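Local coordinates for protein acetyltransferase Atu2258 (Agrobacterium tumefaciens str. C58, PDB 2G3A) that transfers an acetyl group from acetyl-coenzyme A to acceptor substrates, preferring glucosamine 6-phosphate or dopamine, and releases coenzyme A, at residues L52-I56 and L96-A100; I114-N118 and L139-I145; Y128-G134 and T146-K150. One frame throughout, in Å; residues are numbered along the deposited sequence. Where two conformers were deposited one is given.

Interaction 1 of 3, residues L52-I56 and L96-A100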
ATOM      1  N   LEU A  52       9.035 -11.019   1.014  1.00 26.33           N
ATOM      2  CA  LEU A  52       8.674 -12.172   1.819  1.00 26.99           C
ATOM      3  C   LEU A  52       7.384 -12.761   1.234  1.00 29.66           C
ATOM      4  O   LEU A  52       6.284 -12.228   1.445  1.00 29.17           O
ATOM      5  CB  LEU A  52       8.496 -11.774   3.305  1.00 26.20           C
ATOM      6  CG  LEU A  52       8.481 -12.913   4.340  1.00 28.49           C
ATOM      7  CD1 LEU A  52       8.598 -12.376   5.765  1.00 29.23           C
ATOM      8  CD2 LEU A  52       7.230 -13.824   4.189  1.00 26.61           C
ATOM      9  N   ASN A  53       7.528 -13.848   0.478  1.00 30.88           N
ATOM     10  CA  ASN A  53       6.383 -14.511  -0.130  1.00 29.99           C
ATOM     11  C   ASN A  53       6.280 -15.962   0.328  1.00 29.26           C
ATOM     12  O   ASN A  53       7.288 -16.610   0.627  1.00 29.01           O
ATOM     13  CB  ASN A  53       6.492 -14.491  -1.656  1.00 33.26           C
ATOM     14  CG  ASN A  53       6.635 -13.091  -2.228  1.00 37.77           C
ATOM     15  OD1 ASN A  53       6.025 -12.132  -1.746  1.00 39.35           O
ATOM     16  ND2 ASN A  53       7.434 -12.975  -3.283  1.00 40.67           N
ATOM     17  N   ILE A  54       5.054 -16.464   0.381  1.00 26.36           N
ATOM     18  CA  ILE A  54       4.808 -17.864   0.636  1.00 25.80           C
ATOM     19  C   ILE A  54       3.818 -18.298  -0.426  1.00 26.40           C
ATOM     20  O   ILE A  54       2.705 -17.763  -0.510  1.00 26.05           O
ATOM     21  CB  ILE A  54       4.236 -18.123   2.033  1.00 27.68           C
ATOM     22  CG1 ILE A  54       5.231 -17.680   3.106  1.00 28.01           C
ATOM     23  CG2 ILE A  54       3.891 -19.614   2.209  1.00 27.39           C
ATOM     24  CD1 ILE A  54       4.581 -17.166   4.346  1.00 26.51           C
ATOM     25  N   THR A  55       4.237 -19.249  -1.253  1.00 24.33           N
ATOM     26  CA  THR A  55       3.351 -19.798  -2.258  1.00 25.18           C
ATOM     27  C   THR A  55       2.838 -21.151  -1.805  1.00 24.74           C
ATOM     28  O   THR A  55       3.570 -21.950  -1.222  1.00 25.48           O
ATOM     29  CB  THR A  55       4.023 -19.916  -3.644  1.00 24.81           C
ATOM     30  OG1 THR A  55       5.335 -20.472  -3.500  1.00 29.11           O
ATOM     31  CG2 THR A  55       4.129 -18.541  -4.307  1.00 27.88           C
ATOM     32  N   ILE A  56       1.555 -21.366  -2.048  1.00 23.12           N
ATOM     33  CA  ILE A  56       0.925 -22.655  -1.868  1.00 23.34           C
ATOM     34  C   ILE A  56       0.930 -23.303  -3.248  1.00 23.53           C
ATOM     35  O   ILE A  56       0.328 -22.770  -4.176  1.00 24.87           O
ATOM     36  CB  ILE A  56      -0.521 -22.496  -1.366  1.00 22.14           C
ATOM     37  CG1 ILE A  56      -0.534 -21.751  -0.012  1.00 22.18           C
ATOM     38  CG2 ILE A  56      -1.196 -23.868  -1.293  1.00 28.53           C
ATOM     39  CD1 ILE A  56      -1.935 -21.464   0.552  1.00 24.48           C
ATOM     40  N   LEU A  96      -0.302 -19.214   7.033  1.00 22.37           N
ATOM     41  CA  LEU A  96       0.474 -18.281   6.220  1.00 22.56           C
ATOM     42  C   LEU A  96       0.975 -17.123   7.064  1.00 20.99           C
ATOM     43  O   LEU A  96       2.141 -16.757   6.969  1.00 21.82           O
ATOM     44  CB  LEU A  96      -0.354 -17.759   5.033  1.00 21.40           C
ATOM     45  CG  LEU A  96      -0.737 -18.792   3.964  1.00 18.99           C
ATOM     46  CD1 LEU A  96      -1.843 -18.247   3.096  1.00 18.51           C
ATOM     47  CD2 LEU A  96       0.464 -19.212   3.116  1.00 22.02           C
ATOM     48  N   LEU A  97       0.103 -16.572   7.914  1.00 21.18           N
ATOM     49  CA  LEU A  97       0.522 -15.492   8.815  1.00 22.05           C
ATOM     50  C   LEU A  97       1.609 -15.942   9.801  1.00 24.37           C
ATOM     51  O   LEU A  97       2.537 -15.188  10.108  1.00 24.26           O
ATOM     52  CB  LEU A  97      -0.675 -14.936   9.576  1.00 20.72           C
ATOM     53  CG  LEU A  97      -1.710 -14.205   8.697  1.00 19.43           C
ATOM     54  CD1 LEU A  97      -2.965 -13.955   9.523  1.00 25.66           C
ATOM     55  CD2 LEU A  97      -1.119 -12.886   8.126  1.00 24.04           C
ATOM     56  N   ALA A  98       1.470 -17.162  10.313  1.00 24.44           N
ATOM     57  CA  ALA A  98       2.461 -17.726  11.235  1.00 21.56           C
ATOM     58  C   ALA A  98       3.815 -17.961  10.557  1.00 21.74           C
ATOM     59  O   ALA A  98       4.875 -17.691  11.147  1.00 21.10           O
ATOM     60  CB  ALA A  98       1.922 -19.019  11.875  1.00 21.74           C
HETATM   61  N   MSE A  99       3.795 -18.418   9.308  1.00 23.02           N
HETATM   62  CA  MSE A  99       5.048 -18.604   8.563  1.00 26.11           C
HETATM   63  C   MSE A  99       5.744 -17.276   8.265  1.00 22.93           C
HETATM   64  O   MSE A  99       6.976 -17.165   8.372  1.00 21.37           O
HETATM   65  CB  MSE A  99       4.798 -19.358   7.266  1.00 25.47           C
HETATM   66  CG  MSE A  99       4.349 -20.793   7.481  1.00 28.86           C
HETATM   67 SE   MSE A  99       4.079 -21.677   5.773  1.00 40.17          SE
HETATM   68  CE  MSE A  99       5.877 -21.470   4.971  1.00 25.91           C
ATOM     69  N   ALA A 100       4.953 -16.268   7.904  1.00 23.47           N
ATOM     70  CA  ALA A 100       5.464 -14.908   7.675  1.00 21.01           C
ATOM     71  C   ALA A 100       6.026 -14.296   8.961  1.00 21.88           C
ATOM     72  O   ALA A 100       7.106 -13.702   8.949  1.00 25.31           O
ATOM     73  CB  ALA A 100       4.360 -14.017   7.085  1.00 20.79           C
TER

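Interaction 2 of 3, residues I114-N118 and L139-I145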
ATOM      1  N   ILE A 114      -1.016  -4.949   8.566  1.00 24.74           N
ATOM      2  CA  ILE A 114      -1.894  -5.545   7.589  1.00 23.56           C
ATOM      3  C   ILE A 114      -3.120  -4.657   7.403  1.00 24.15           C
ATOM      4  O   ILE A 114      -3.461  -3.856   8.278  1.00 21.85           O
ATOM      5  CB  ILE A 114      -2.270  -7.010   8.016  1.00 22.39           C
ATOM      6  CG1 ILE A 114      -2.764  -7.832   6.830  1.00 22.14           C
ATOM      7  CG2 ILE A 114      -3.318  -7.008   9.152  1.00 20.43           C
ATOM      8  CD1 ILE A 114      -2.678  -9.383   7.086  1.00 24.54           C
ATOM      9  N   ASP A 115      -3.777  -4.776   6.252  1.00 26.53           N
ATOM     10  CA  ASP A 115      -5.025  -4.029   6.066  1.00 25.81           C
ATOM     11  C   ASP A 115      -6.050  -4.847   5.291  1.00 25.90           C
ATOM     12  O   ASP A 115      -5.698  -5.803   4.617  1.00 25.59           O
ATOM     13  CB  ASP A 115      -4.752  -2.689   5.390  1.00 24.25           C
ATOM     14  CG  ASP A 115      -3.930  -2.845   4.140  1.00 28.07           C
ATOM     15  OD1 ASP A 115      -4.462  -3.394   3.176  1.00 35.07           O
ATOM     16  OD2 ASP A 115      -2.756  -2.440   4.142  1.00 28.49           O
ATOM     17  N   THR A 116      -7.315  -4.468   5.388  1.00 26.32           N
ATOM     18  CA  THR A 116      -8.376  -5.264   4.767  1.00 26.58           C
ATOM     19  C   THR A 116      -9.693  -4.507   4.653  1.00 27.21           C
ATOM     20  O   THR A 116      -9.981  -3.632   5.472  1.00 25.35           O
ATOM     21  CB  THR A 116      -8.609  -6.608   5.527  1.00 26.83           C
ATOM     22  OG1 THR A 116      -9.477  -7.434   4.760  1.00 28.01           O
ATOM     23  CG2 THR A 116      -9.232  -6.390   6.910  1.00 26.32           C
HETATM   24  N   MSE A 117     -10.483  -4.858   3.643  1.00 24.77           N
HETATM   25  CA  MSE A 117     -11.880  -4.417   3.558  1.00 28.43           C
HETATM   26  C   MSE A 117     -12.868  -5.569   3.764  1.00 23.52           C
HETATM   27  O   MSE A 117     -14.074  -5.387   3.660  1.00 22.69           O
HETATM   28  CB  MSE A 117     -12.143  -3.772   2.207  1.00 28.11           C
HETATM   29  CG  MSE A 117     -12.257  -4.804   1.085  1.00 33.29           C
HETATM   30 SE   MSE A 117     -12.522  -3.956  -0.656  1.00 46.95          SE
HETATM   31  CE  MSE A 117     -14.473  -3.780  -0.636  1.00 36.46           C
ATOM     32  N   ASN A 118     -12.345  -6.755   4.064  1.00 24.06           N
ATOM     33  CA  ASN A 118     -13.149  -7.980   4.170  1.00 24.34           C
ATOM     34  C   ASN A 118     -13.390  -8.320   5.643  1.00 24.43           C
ATOM     35  O   ASN A 118     -12.431  -8.603   6.361  1.00 24.45           O
ATOM     36  CB  ASN A 118     -12.383  -9.102   3.455  1.00 25.47           C
ATOM     37  CG  ASN A 118     -13.128 -10.412   3.434  1.00 25.52           C
ATOM     38  OD1 ASN A 118     -13.917 -10.709   4.316  1.00 23.36           O
ATOM     39  ND2 ASN A 118     -12.868 -11.208   2.414  1.00 24.59           N
ATOM     40  N   LEU A 139     -16.513   2.800   2.008  1.00 20.32           N
ATOM     41  CA  LEU A 139     -16.257   2.746   0.567  1.00 20.35           C
ATOM     42  C   LEU A 139     -17.598   2.821  -0.215  1.00 24.84           C
ATOM     43  O   LEU A 139     -18.683   2.635   0.367  1.00 22.40           O
ATOM     44  CB  LEU A 139     -15.478   1.470   0.219  1.00 21.64           C
ATOM     45  CG  LEU A 139     -14.178   1.206   1.006  1.00 22.28           C
ATOM     46  CD1 LEU A 139     -13.402  -0.019   0.504  1.00 26.25           C
ATOM     47  CD2 LEU A 139     -13.272   2.424   1.080  1.00 22.89           C
ATOM     48  N   SER A 140     -17.498   3.079  -1.530  1.00 22.86           N
ATOM     49  CA  SER A 140     -18.652   3.206  -2.425  0.50 24.55           C
ATOM     50  C   SER A 140     -19.504   1.950  -2.377  1.00 25.13           C
ATOM     51  O   SER A 140     -20.701   1.991  -2.604  1.00 28.16           O
ATOM     52  CB  SER A 140     -18.182   3.435  -3.862  0.50 22.28           C
ATOM     53  OG  SER A 140     -17.514   2.285  -4.353  0.50 18.52           O
ATOM     54  N   SER A 141     -18.858   0.830  -2.091  1.00 27.87           N
ATOM     55  CA  SER A 141     -19.552  -0.435  -2.029  1.00 27.81           C
ATOM     56  C   SER A 141     -20.057  -0.793  -0.621  1.00 26.29           C
ATOM     57  O   SER A 141     -20.702  -1.834  -0.447  1.00 26.23           O
ATOM     58  CB  SER A 141     -18.694  -1.539  -2.648  1.00 30.65           C
ATOM     59  OG  SER A 141     -17.310  -1.297  -2.438  1.00 30.72           O
ATOM     60  N   GLY A 142     -19.758   0.065   0.363  1.00 22.72           N
ATOM     61  CA  GLY A 142     -20.276  -0.061   1.731  1.00 19.78           C
ATOM     62  C   GLY A 142     -19.375  -0.624   2.812  1.00 20.34           C
ATOM     63  O   GLY A 142     -19.705  -0.553   3.992  1.00 21.81           O
ATOM     64  N   GLN A 143     -18.241  -1.190   2.418  1.00 19.07           N
ATOM     65  CA  GLN A 143     -17.283  -1.759   3.345  1.00 22.88           C
ATOM     66  C   GLN A 143     -16.398  -0.650   3.903  1.00 23.31           C
ATOM     67  O   GLN A 143     -16.519   0.511   3.511  1.00 24.84           O
ATOM     68  CB  GLN A 143     -16.394  -2.786   2.622  1.00 24.58           C
ATOM     69  CG  GLN A 143     -17.162  -3.885   1.893  1.00 26.00           C
ATOM     70  CD  GLN A 143     -17.741  -3.423   0.571  1.00 30.94           C
ATOM     71  OE1 GLN A 143     -17.334  -2.378   0.013  1.00 32.31           O
ATOM     72  NE2 GLN A 143     -18.721  -4.180   0.065  1.00 36.68           N
ATOM     73  N   SER A 144     -15.551  -1.014   4.858  1.00 23.13           N
ATOM     74  CA  SER A 144     -14.539  -0.108   5.378  0.50 24.10           C
ATOM     75  C   SER A 144     -13.152  -0.694   5.152  1.00 24.15           C
ATOM     76  O   SER A 144     -13.002  -1.912   4.951  1.00 27.68           O
ATOM     77  CB  SER A 144     -14.766   0.144   6.875  0.50 23.79           C
ATOM     78  OG  SER A 144     -14.584  -1.045   7.619  0.50 26.62           O
ATOM     79  N   ILE A 145     -12.135   0.165   5.167  1.00 24.67           N
ATOM     80  CA  ILE A 145     -10.741  -0.309   5.258  1.00 25.42           C
ATOM     81  C   ILE A 145     -10.294  -0.257   6.722  1.00 26.14           C
ATOM     82  O   ILE A 145     -10.546   0.736   7.411  1.00 24.35           O
ATOM     83  CB  ILE A 145      -9.755   0.493   4.370  1.00 25.96           C
ATOM     84  CG1 ILE A 145     -10.252   0.541   2.918  1.00 28.24           C
ATOM     85  CG2 ILE A 145      -8.321  -0.115   4.460  1.00 28.59           C
ATOM     86  CD1 ILE A 145      -9.372   1.338   1.938  1.00 26.78           C
TER
HETATM   87  O   HOH W   1     -15.671  -4.107   5.650  1.00 24.01           O

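Interaction 3 of 3, residues Y128-G134 and T146-K150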
ATOM      1  N   TYR A 128      -5.944 -14.121  15.207  1.00 25.16           N
ATOM      2  CA  TYR A 128      -4.496 -14.347  15.094  1.00 24.39           C
ATOM      3  C   TYR A 128      -3.669 -13.516  16.086  1.00 26.09           C
ATOM      4  O   TYR A 128      -2.643 -13.980  16.594  1.00 25.61           O
ATOM      5  CB  TYR A 128      -4.009 -14.155  13.633  1.00 23.99           C
ATOM      6  CG  TYR A 128      -2.521 -14.441  13.470  1.00 22.76           C
ATOM      7  CD1 TYR A 128      -2.054 -15.756  13.388  1.00 27.70           C
ATOM      8  CD2 TYR A 128      -1.583 -13.399  13.456  1.00 17.60           C
ATOM      9  CE1 TYR A 128      -0.697 -16.033  13.294  1.00 25.43           C
ATOM     10  CE2 TYR A 128      -0.207 -13.664  13.369  1.00 22.96           C
ATOM     11  CZ  TYR A 128       0.221 -14.988  13.288  1.00 23.61           C
ATOM     12  OH  TYR A 128       1.561 -15.289  13.184  1.00 28.37           O
ATOM     13  N   GLY A 129      -4.128 -12.305  16.400  1.00 24.43           N
ATOM     14  CA  GLY A 129      -3.405 -11.452  17.345  1.00 24.22           C
ATOM     15  C   GLY A 129      -3.135 -10.032  16.862  1.00 25.31           C
ATOM     16  O   GLY A 129      -2.504  -9.254  17.580  1.00 24.52           O
ATOM     17  N   PHE A 130      -3.581  -9.688  15.653  1.00 24.05           N
ATOM     18  CA  PHE A 130      -3.508  -8.276  15.215  1.00 24.03           C
ATOM     19  C   PHE A 130      -4.519  -7.420  15.947  1.00 24.22           C
ATOM     20  O   PHE A 130      -5.570  -7.905  16.358  1.00 22.40           O
ATOM     21  CB  PHE A 130      -3.755  -8.104  13.727  1.00 23.13           C
ATOM     22  CG  PHE A 130      -2.639  -8.597  12.851  1.00 21.14           C
ATOM     23  CD1 PHE A 130      -1.707  -7.701  12.310  1.00 25.05           C
ATOM     24  CD2 PHE A 130      -2.555  -9.935  12.511  1.00 25.14           C
ATOM     25  CE1 PHE A 130      -0.686  -8.152  11.470  1.00 25.04           C
ATOM     26  CE2 PHE A 130      -1.549 -10.389  11.655  1.00 23.01           C
ATOM     27  CZ  PHE A 130      -0.610  -9.491  11.142  1.00 23.67           C
ATOM     28  N   THR A 131      -4.184  -6.141  16.094  1.00 23.88           N
ATOM     29  CA  THR A 131      -5.032  -5.177  16.794  0.50 24.67           C
ATOM     30  C   THR A 131      -5.196  -3.945  15.914  1.00 25.15           C
ATOM     31  O   THR A 131      -4.224  -3.462  15.331  1.00 26.46           O
ATOM     32  CB  THR A 131      -4.427  -4.764  18.141  0.50 25.77           C
ATOM     33  OG1 THR A 131      -3.117  -4.229  17.926  0.50 30.18           O
ATOM     34  CG2 THR A 131      -4.336  -5.952  19.081  0.50 22.70           C
ATOM     35  N   LYS A 132      -6.428  -3.460  15.815  1.00 23.48           N
ATOM     36  CA  LYS A 132      -6.777  -2.390  14.902  1.00 24.19           C
ATOM     37  C   LYS A 132      -6.045  -1.120  15.266  1.00 23.85           C
ATOM     38  O   LYS A 132      -5.914  -0.778  16.439  1.00 24.84           O
ATOM     39  CB  LYS A 132      -8.289  -2.151  14.939  1.00 27.35           C
ATOM     40  CG  LYS A 132      -9.095  -3.391  14.580  1.00 31.15           C
ATOM     41  CD  LYS A 132     -10.507  -3.067  14.099  1.00 44.00           C
ATOM     42  CE  LYS A 132     -11.537  -3.233  15.204  1.00 45.04           C
ATOM     43  NZ  LYS A 132     -12.865  -3.615  14.631  1.00 52.92           N
ATOM     44  N   ILE A 133      -5.570  -0.415  14.253  1.00 22.63           N
ATOM     45  CA  ILE A 133      -4.891   0.851  14.489  1.00 25.03           C
ATOM     46  C   ILE A 133      -5.660   2.024  13.893  1.00 23.36           C
ATOM     47  O   ILE A 133      -5.428   3.156  14.266  1.00 22.49           O
ATOM     48  CB  ILE A 133      -3.394   0.832  14.054  1.00 27.84           C
ATOM     49  CG1 ILE A 133      -3.236   0.452  12.584  1.00 28.40           C
ATOM     50  CG2 ILE A 133      -2.593  -0.106  14.978  1.00 26.30           C
ATOM     51  CD1 ILE A 133      -1.775   0.198  12.135  1.00 29.88           C
ATOM     52  N   GLY A 134      -6.603   1.738  12.998  1.00 22.89           N
ATOM     53  CA  GLY A 134      -7.459   2.786  12.427  1.00 21.74           C
ATOM     54  C   GLY A 134      -8.311   2.224  11.306  1.00 22.72           C
ATOM     55  O   GLY A 134      -8.121   1.074  10.892  1.00 20.09           O
ATOM     56  N   THR A 146      -9.664  -1.334   7.206  1.00 23.26           N
ATOM     57  CA  THR A 146      -9.129  -1.362   8.577  1.00 22.08           C
ATOM     58  C   THR A 146      -7.651  -1.703   8.499  1.00 23.67           C
ATOM     59  O   THR A 146      -7.263  -2.585   7.715  1.00 23.58           O
ATOM     60  CB  THR A 146      -9.861  -2.409   9.468  1.00 21.93           C
ATOM     61  OG1 THR A 146     -11.267  -2.175   9.405  1.00 26.81           O
ATOM     62  CG2 THR A 146      -9.402  -2.312  10.956  1.00 21.64           C
ATOM     63  N   TRP A 147      -6.833  -0.977   9.275  1.00 21.04           N
ATOM     64  CA  TRP A 147      -5.404  -1.268   9.403  1.00 21.44           C
ATOM     65  C   TRP A 147      -5.200  -1.867  10.764  1.00 21.20           C
ATOM     66  O   TRP A 147      -5.832  -1.449  11.766  1.00 18.72           O
ATOM     67  CB  TRP A 147      -4.545   0.004   9.261  1.00 19.61           C
ATOM     68  CG  TRP A 147      -4.465   0.528   7.825  1.00 24.83           C
ATOM     69  CD1 TRP A 147      -3.488   0.254   6.894  1.00 26.28           C
ATOM     70  CD2 TRP A 147      -5.408   1.395   7.172  1.00 20.03           C
ATOM     71  NE1 TRP A 147      -3.780   0.899   5.706  1.00 24.00           N
ATOM     72  CE2 TRP A 147      -4.950   1.604   5.857  1.00 23.83           C
ATOM     73  CE3 TRP A 147      -6.605   2.012   7.577  1.00 20.20           C
ATOM     74  CZ2 TRP A 147      -5.651   2.408   4.944  1.00 22.88           C
ATOM     75  CZ3 TRP A 147      -7.293   2.802   6.675  1.00 22.90           C
ATOM     76  CH2 TRP A 147      -6.800   3.003   5.374  1.00 24.42           C
ATOM     77  N   LEU A 148      -4.317  -2.859  10.818  1.00 19.87           N
ATOM     78  CA  LEU A 148      -4.035  -3.543  12.071  1.00 17.08           C
ATOM     79  C   LEU A 148      -2.535  -3.731  12.264  1.00 20.28           C
ATOM     80  O   LEU A 148      -1.793  -3.819  11.285  1.00 20.27           O
ATOM     81  CB  LEU A 148      -4.734  -4.933  12.103  1.00 17.92           C
ATOM     82  CG  LEU A 148      -6.253  -4.941  11.941  1.00 19.12           C
ATOM     83  CD1 LEU A 148      -6.630  -5.212  10.498  1.00 28.24           C
ATOM     84  CD2 LEU A 148      -6.911  -5.992  12.855  1.00 22.07           C
ATOM     85  N   GLU A 149      -2.095  -3.819  13.520  1.00 20.64           N
ATOM     86  CA  GLU A 149      -0.694  -4.162  13.813  1.00 19.99           C
ATOM     87  C   GLU A 149      -0.577  -5.390  14.741  1.00 22.72           C
ATOM     88  O   GLU A 149      -1.508  -5.732  15.484  1.00 23.49           O
ATOM     89  CB  GLU A 149       0.019  -2.976  14.484  1.00 20.02           C
ATOM     90  CG  GLU A 149      -0.465  -2.761  15.935  1.00 24.00           C
ATOM     91  CD  GLU A 149       0.166  -1.568  16.647  1.00 28.84           C
ATOM     92  OE1 GLU A 149       1.090  -0.944  16.086  1.00 32.33           O
ATOM     93  OE2 GLU A 149      -0.279  -1.260  17.777  1.00 40.78           O
ATOM     94  N   LYS A 150       0.600  -6.004  14.723  1.00 22.19           N
ATOM     95  CA  LYS A 150       0.962  -7.047  15.680  1.00 22.14           C
ATOM     96  C   LYS A 150       2.424  -6.848  16.051  1.00 23.91           C
ATOM     97  O   LYS A 150       3.330  -7.023  15.230  1.00 27.16           O
ATOM     98  CB  LYS A 150       0.722  -8.458  15.119  1.00 19.31           C
ATOM     99  CG  LYS A 150       0.927  -9.589  16.158  1.00 22.85           C
ATOM    100  CD  LYS A 150       0.367 -10.910  15.581  1.00 23.22           C
ATOM    101  CE  LYS A 150       0.374 -12.036  16.597  1.00 24.43           C
ATOM    102  NZ  LYS A 150       1.738 -12.536  16.890  1.00 28.99           N
TER
HETATM  103  O   HOH W   2      -3.504  -1.020  18.162  1.00 56.54           O

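Interaction 1 of 3, residues L52-I56 and L96-A100
Helix-on-sheet packing of the GNAT fold joins Ile54, on strand 50-57, to Leu96, Met99 and Ala100 of helix 92-106. The segment axes come within 9.2 Å of each other and run at 143°, so the helix descends roughly against the strand. The side chains meet apolar to apolar, and no hydrogen bond crosses between the segments. The two branches of Ile54 divide the work. CG2 lies against Leu96 CD2 at 3.6 Å, the two side chains sliding past each other in opposite directions, while CD1 reaches the helix backbone and sits 3.7 Å from Met99 CB. With CG1 anti to the carbonyl carbon (chi1 -62°), that second branch is directed into the angle between Met99 and Ala100. Met99, a selenomethionine, bends at chi3 and brings its terminal CE back over the isoleucine, 3.9 Å from Ile54 CG2. At one end of the strand segment Leu52 CD2 meets the small Ala100 CB at 4.1 Å; at the other the Ile56 and Leu96 side chains cross at about a right angle, with CD1 of each 4.1 Å from the other. Leu96 touches Leu81 as well, a residue assigned by similarity to the coenzyme A site. Residues 53-56, on the strand outermost within this chain, pair antiparallel with a strand of the second subunit. Helix 92-106 laid on one face of the mixed sheet belongs to the GNAT alpha/beta fold.

Interaction 2 of 3, residues I114-N118 and L139-I145
Met117 and Gln143 meet where a strand end runs beside a turn, and the selenomethionine methyl does most of the touching. Met117 CE lies 3.3 Å from Gln143 OE1 and also packs on the CG and CD of that glutamine, the two chains crossing at a slant. The same methyl also approaches Leu139 CD1 at 4.1 Å. The reach depends on the Met117 torsions: CG stands between the backbone N and the carbonyl carbon (chi1 75°), the chain extends through chi2, and the bend at chi3 delivers CE to the glutamine amide. The backbones of the two segments meet without a direct hydrogen bond. Met117 CA points its hydrogen at Ser144 O, 3.1 Å away, and Ile145 CA does likewise toward Thr116 O, which also takes a backbone hydrogen bond from Thr146 just beyond. Water 1 bridges the gap, donating to Met117 O at 2.9 Å and accepting from Ser144 N.

A second shell fixes these groups. Ser141 OG donates to Gln143 OE1 at 2.7 Å, in the carbonyl plane and on a lone pair, which restrains the amide that the methyl touches. The same hydroxyl also bonds Arg73 of the second subunit. Residues 139-142 form a type I turn, closed by Gly142 N to Leu139 O, and Leu139 N bonds Gln143 O. Across the contact Thr116 OG1 accepts from Asn118 N at 3.0 Å in an ST turn, after which Asn118 caps helix 119-128 through OD1 to Asp120 N. The chemistry is thus mixed: one amide oxygen receives both the Ser141 hydroxyl and a methionine-type methyl, while past the strand pairing a water and the Met117-Ser144 contact join backbones that no direct bond connects.

Interaction 3 of 3, residues Y128-G134 and T146-K150
Four backbone hydrogen bonds tie Thr131, Ile133 and Gly134 to Trp147 and Glu149. Thr131 and Glu149 form a hydrogen-bonded antiparallel pair, N to O in both directions at 2.8 Å. Farther along, Ile133 N donates to Trp147 O at 2.7 Å and nearly straight (176°), and Trp147 N donates to Gly134 O at 2.9 Å. Two residues therefore face one tryptophan, and the register slips by one. Water 2 donates to Lys132 O and to Glu149 OE2, close to Thr131 OG1; the carboxylate has a firmer partner in Arg151, a salt bridge through OE1.

Packing continues on both faces. Ile133 crosses Glu149 at about a right angle, its CG2 3.5 Å from Glu149 CG, and its CG1 branch leans on Trp147 CB. On the other face Phe130 CB meets Leu148 CB, and Lys132 CG lies alongside Leu148 CD2. Lys150 CB rides over one face of the Phe130 ring, a CH-pi contact of 4.0 Å to the centroid. With CG anti to the backbone N (chi1 -173°), the lysine stretches on past Gly129 to Tyr128, where Lys150 CD is 3.6 Å from Tyr128 CE2. Both end on Glu101 OE1 of helix 92-106, Lys150 NZ by a salt bridge and Tyr128 OH by a hydrogen bond. The indole of Trp147 meets Trp147 of the second subunit. Gly129, with positive phi, ends helix 119-128 in a Schellman motif, and strand 131-136 then enters a C-terminal beta hairpin bearing a classic beta bulge.

In the fold
The three contacts sample one mixed sheet. Interaction 1 sits on strand 50-57, interaction 3 on the hairpin whose first strand, 131-136, is outermost at the far side within this chain; their centres are about 18 Å apart. Interaction 2, on strand 111-116 and the loop leading into 145-151, has its centre about 14 Å from that of interaction 3, joined where 111-116 and 145-151 run as neighbours, and about 23 Å from that of interaction 1. Segments of interactions 2 and 3 alternate along the chain; interaction 1 closes before either opens. Helix 92-106 touches both other contacts: Leu97 CD2 packs on Ile114 CD1, and Leu97 O probably hydrogen-bonds Tyr128 OH. At strand 50-57 the sheet continues into the second subunit.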